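Local coordinates for oxidoreductase protein (PDB 5UI9) that probably catalyses NAD-dependent oxidation or reduction of a small hydroxylated substrate, as in other members of the GFO/IDH/MocA family, and binds NAD+ and a dihydroxy acid, at residues E125-Q130 against H289-S294. Residues are numbered along the deposited sequence; the frame is centred on the assembly and turned at random.
Sequences ENFRWQ and HNIQES. With NAD (nicotinamide-adenine-dinucleotide), chain C.
Asn126 and Ser294 meet beside the nicotinamide end of the NAD pocket, where the loop that leaves the last strand of the Rossmann sheet, 121-124, packs against the first two turns of helix 289-308. The asparagine amide suits this place because it offers both an acceptor and a donor to the carboxamide of the cofactor. Asn126 OD1 accepts a nearly straight bond from NAD N7N (3.1 Å, 165°), while ND2 gives NAD O7N a weak, bent one and is also hydrogen-bonded to His124, which should help fix the amide's rotation. A water ties this group to the helix, donating to Asn126 OD1 at 2.7 Å and to Ser294 OG. Serine is small enough for Ser294 CB to come within 3.7 Å of Trp129 C, and a hydroxyl suits the place because it can donate and accept at once: with chi1 at 75°, Ser294 OG turns back to donate to Ile291 O, at 2.6 Å, while accepting from the water.

Ile291 supplies the apolar side, its branched chain reaching two partners at once. Ile291 CG2 lies 3.8 Å from NAD N7N, and CD1 approaches Phe127 CE1 obliquely. The flat Phe127 ring presents its edge to N7N and is stacked with His182; both Phe127 and Ile291 touch the bound dihydroxy acid, so the contact joins the cofactor and substrate pockets. Farther from NAD, Gln130, at the N-cap position of helix 131-141, extends across Asn290 at about a right angle; its aliphatic CB and CG pack on the asparagine, with Asn290 OD1 3.5 Å from Gln130 CB.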
loop_
_atom_site.group_PDB
_atom_site.type_symbol
_atom_site.label_atom_id
_atom_site.label_comp_id
_atom_site.label_asym_id
_atom_site.label_seq_id
_atom_site.Cartn_x
_atom_site.Cartn_y
_atom_site.Cartn_z
ATOM N N GLU A 125 -13.482 20.687 -3.587
ATOM C CA GLU A 125 -12.630 19.538 -3.345
ATOM C C GLU A 125 -11.183 20.047 -3.323
ATOM O O GLU A 125 -10.541 20.164 -4.375
ATOM C CB GLU A 125 -12.875 18.497 -4.447
ATOM C CG GLU A 125 -12.017 17.246 -4.371
ATOM C CD GLU A 125 -11.896 16.690 -2.961
ATOM O OE1 GLU A 125 -12.912 16.212 -2.411
ATOM O OE2 GLU A 125 -10.781 16.763 -2.406
ATOM N N ASN A 126 -10.690 20.354 -2.117
ATOM C CA ASN A 126 -9.489 21.201 -1.956
ATOM C C ASN A 126 -8.158 20.461 -1.744
ATOM O O ASN A 126 -7.099 21.091 -1.760
ATOM C CB ASN A 126 -9.712 22.311 -0.886
ATOM C CG ASN A 126 -10.071 21.777 0.502
ATOM O OD1 ASN A 126 -9.664 20.687 0.900
ATOM N ND2 ASN A 126 -10.830 22.567 1.256
ATOM N N PHE A 127 -8.195 19.137 -1.591
ATOM C CA PHE A 127 -6.965 18.361 -1.316
ATOM C C PHE A 127 -5.995 18.391 -2.491
ATOM O O PHE A 127 -4.809 18.627 -2.290
ATOM C CB PHE A 127 -7.280 16.922 -0.889
ATOM C CG PHE A 127 -7.406 16.751 0.596
ATOM C CD1 PHE A 127 -8.283 17.536 1.326
ATOM C CD2 PHE A 127 -6.647 15.791 1.272
ATOM C CE1 PHE A 127 -8.396 17.386 2.699
ATOM C CE2 PHE A 127 -6.767 15.627 2.644
ATOM C CZ PHE A 127 -7.633 16.427 3.362
ATOM N N ARG A 128 -6.501 18.223 -3.714
ATOM C CA ARG A 128 -5.657 18.360 -4.915
ATOM C C ARG A 128 -5.045 19.765 -5.085
ATOM O O ARG A 128 -4.057 19.925 -5.804
ATOM C CB ARG A 128 -6.420 17.967 -6.185
ATOM C CG ARG A 128 -7.526 18.942 -6.604
ATOM C CD ARG A 128 -7.881 18.784 -8.068
ATOM N NE ARG A 128 -8.610 17.546 -8.322
ATOM C CZ ARG A 128 -9.096 17.176 -9.505
ATOM N NH1 ARG A 128 -8.942 17.945 -10.579
ATOM N NH2 ARG A 128 -9.762 16.036 -9.615
ATOM N N TRP A 129 -5.643 20.767 -4.440
ATOM C CA TRP A 129 -5.124 22.144 -4.436
ATOM C C TRP A 129 -4.082 22.449 -3.348
ATOM O O TRP A 129 -3.587 23.571 -3.279
ATOM C CB TRP A 129 -6.292 23.148 -4.371
ATOM C CG TRP A 129 -7.036 23.228 -5.651
ATOM C CD1 TRP A 129 -8.214 22.611 -5.967
ATOM C CD2 TRP A 129 -6.629 23.947 -6.820
ATOM N NE1 TRP A 129 -8.569 22.915 -7.258
ATOM C CE2 TRP A 129 -7.614 23.730 -7.807
ATOM C CE3 TRP A 129 -5.520 24.750 -7.130
ATOM C CZ2 TRP A 129 -7.533 24.297 -9.086
ATOM C CZ3 TRP A 129 -5.436 25.319 -8.403
ATOM C CH2 TRP A 129 -6.439 25.087 -9.365
ATOM N N GLN A 130 -3.734 21.459 -2.520
ATOM C CA GLN A 130 -2.642 21.593 -1.556
ATOM C C GLN A 130 -1.310 21.695 -2.306
ATOM O O GLN A 130 -1.091 20.992 -3.296
ATOM C CB GLN A 130 -2.585 20.383 -0.607
ATOM C CG GLN A 130 -3.763 20.247 0.353
ATOM C CD GLN A 130 -3.810 18.897 1.076
ATOM O OE1 GLN A 130 -4.795 18.579 1.763
ATOM N NE2 GLN A 130 -2.754 18.096 0.919
ATOM N N HIS A 289 -3.373 24.285 8.628
ATOM C CA HIS A 289 -2.804 25.275 7.711
ATOM C C HIS A 289 -2.655 24.830 6.251
ATOM O O HIS A 289 -2.898 25.627 5.347
ATOM C CB HIS A 289 -1.514 25.899 8.279
ATOM C CG HIS A 289 -0.399 24.933 8.514
ATOM N ND1 HIS A 289 0.756 24.949 7.765
ATOM C CD2 HIS A 289 -0.231 23.959 9.439
ATOM C CE1 HIS A 289 1.578 24.011 8.203
ATOM N NE2 HIS A 289 0.999 23.390 9.214
ATOM N N ASN A 290 -2.312 23.565 6.021
ATOM C CA ASN A 290 -2.216 23.034 4.660
ATOM C C ASN A 290 -3.575 23.081 3.948
ATOM O O ASN A 290 -3.653 23.525 2.806
ATOM C CB ASN A 290 -1.672 21.595 4.678
ATOM C CG ASN A 290 -1.406 21.032 3.288
ATOM O OD1 ASN A 290 -1.309 21.762 2.297
ATOM N ND2 ASN A 290 -1.277 19.714 3.214
ATOM N N ILE A 291 -4.627 22.625 4.636
ATOM C CA ILE A 291 -5.997 22.650 4.104
ATOM C C ILE A 291 -6.449 24.095 3.914
ATOM O O ILE A 291 -7.040 24.449 2.882
ATOM C CB ILE A 291 -6.981 21.873 5.025
ATOM C CG1 ILE A 291 -6.653 20.368 5.003
ATOM C CG2 ILE A 291 -8.437 22.108 4.614
ATOM C CD1 ILE A 291 -7.429 19.544 6.013
ATOM N N GLN A 292 -6.158 24.928 4.908
ATOM C CA GLN A 292 -6.549 26.330 4.874
ATOM C C GLN A 292 -5.968 27.102 3.687
ATOM O O GLN A 292 -6.684 27.886 3.060
ATOM C CB GLN A 292 -6.207 26.995 6.209
ATOM C CG GLN A 292 -7.150 26.548 7.321
ATOM C CD GLN A 292 -6.677 26.945 8.705
ATOM O OE1 GLN A 292 -5.491 26.826 9.030
ATOM N NE2 GLN A 292 -7.602 27.393 9.539
ATOM N N GLU A 293 -4.695 26.865 3.363
ATOM C CA GLU A 293 -4.098 27.430 2.149
ATOM C C GLU A 293 -4.852 26.977 0.901
ATOM O O GLU A 293 -5.103 27.787 0.004
ATOM C CB GLU A 293 -2.621 27.046 1.994
ATOM C CG GLU A 293 -1.947 27.741 0.805
ATOM C CD GLU A 293 -0.496 27.346 0.593
ATOM O OE1 GLU A 293 -0.067 26.282 1.074
ATOM O OE2 GLU A 293 0.237 28.112 -0.061
ATOM N N SER A 294 -5.194 25.689 0.837
ATOM C CA SER A 294 -5.866 25.141 -0.340
ATOM C C SER A 294 -7.284 25.698 -0.545
ATOM O O SER A 294 -7.781 25.719 -1.665
ATOM C CB SER A 294 -5.892 23.610 -0.289
ATOM O OG SER A 294 -6.839 23.120 0.639
HETATM P PA NAD C . -21.191 21.969 10.548
HETATM O O1A NAD C . -22.346 21.124 11.041
HETATM O O2A NAD C . -20.189 22.522 11.523
HETATM O O5B NAD C . -21.788 23.192 9.707
HETATM C C5B NAD C . -22.946 23.078 8.890
HETATM C C4B NAD C . -23.758 24.349 9.085
HETATM O O4B NAD C . -24.758 24.415 8.075
HETATM C C3B NAD C . -24.477 24.385 10.426
HETATM O O3B NAD C . -24.203 25.633 11.078
HETATM C C2B NAD C . -25.953 24.221 10.092
HETATM O O2B NAD C . -26.783 24.985 10.968
HETATM C C1B NAD C . -26.020 24.730 8.663
HETATM N N9A NAD C . -27.064 24.162 7.778
HETATM C C8A NAD C . -27.342 22.863 7.553
HETATM N N7A NAD C . -28.344 22.750 6.642
HETATM C C5A NAD C . -28.703 23.990 6.261
HETATM C C6A NAD C . -29.691 24.604 5.332
HETATM N N6A NAD C . -30.531 23.845 4.595
HETATM N N1A NAD C . -29.720 25.954 5.241
HETATM C C2A NAD C . -28.901 26.748 5.963
HETATM N N3A NAD C . -27.987 26.256 6.821
HETATM C C4A NAD C . -27.843 24.916 7.007
HETATM O O3 NAD C . -20.423 21.140 9.405
HETATM P PN NAD C . -18.877 21.382 9.004
HETATM O O1N NAD C . -17.976 20.597 9.925
HETATM O O2N NAD C . -18.632 22.858 8.822
HETATM O O5D NAD C . -18.872 20.633 7.593
HETATM C C5D NAD C . -19.691 21.112 6.534
HETATM C C4D NAD C . -19.238 20.447 5.249
HETATM O O4D NAD C . -17.871 20.798 5.012
HETATM C C3D NAD C . -19.318 18.929 5.328
HETATM O O3D NAD C . -19.959 18.412 4.156
HETATM C C2D NAD C . -17.873 18.472 5.424
HETATM O O2D NAD C . -17.626 17.239 4.748
HETATM C C1D NAD C . -17.111 19.617 4.759
HETATM N N1N NAD C . -15.714 19.800 5.196
HETATM C C2N NAD C . -14.796 19.985 4.231
HETATM C C3N NAD C . -13.452 20.173 4.514
HETATM C C7N NAD C . -12.497 20.369 3.368
HETATM O O7N NAD C . -12.882 20.969 2.368
HETATM N N7N NAD C . -11.250 19.898 3.445
HETATM C C4N NAD C . -13.048 20.166 5.850
HETATM C C5N NAD C . -14.006 19.980 6.848
HETATM C C6N NAD C . -15.345 19.806 6.497
HETATM O O HOH W 1 -7.006 20.500 1.339
#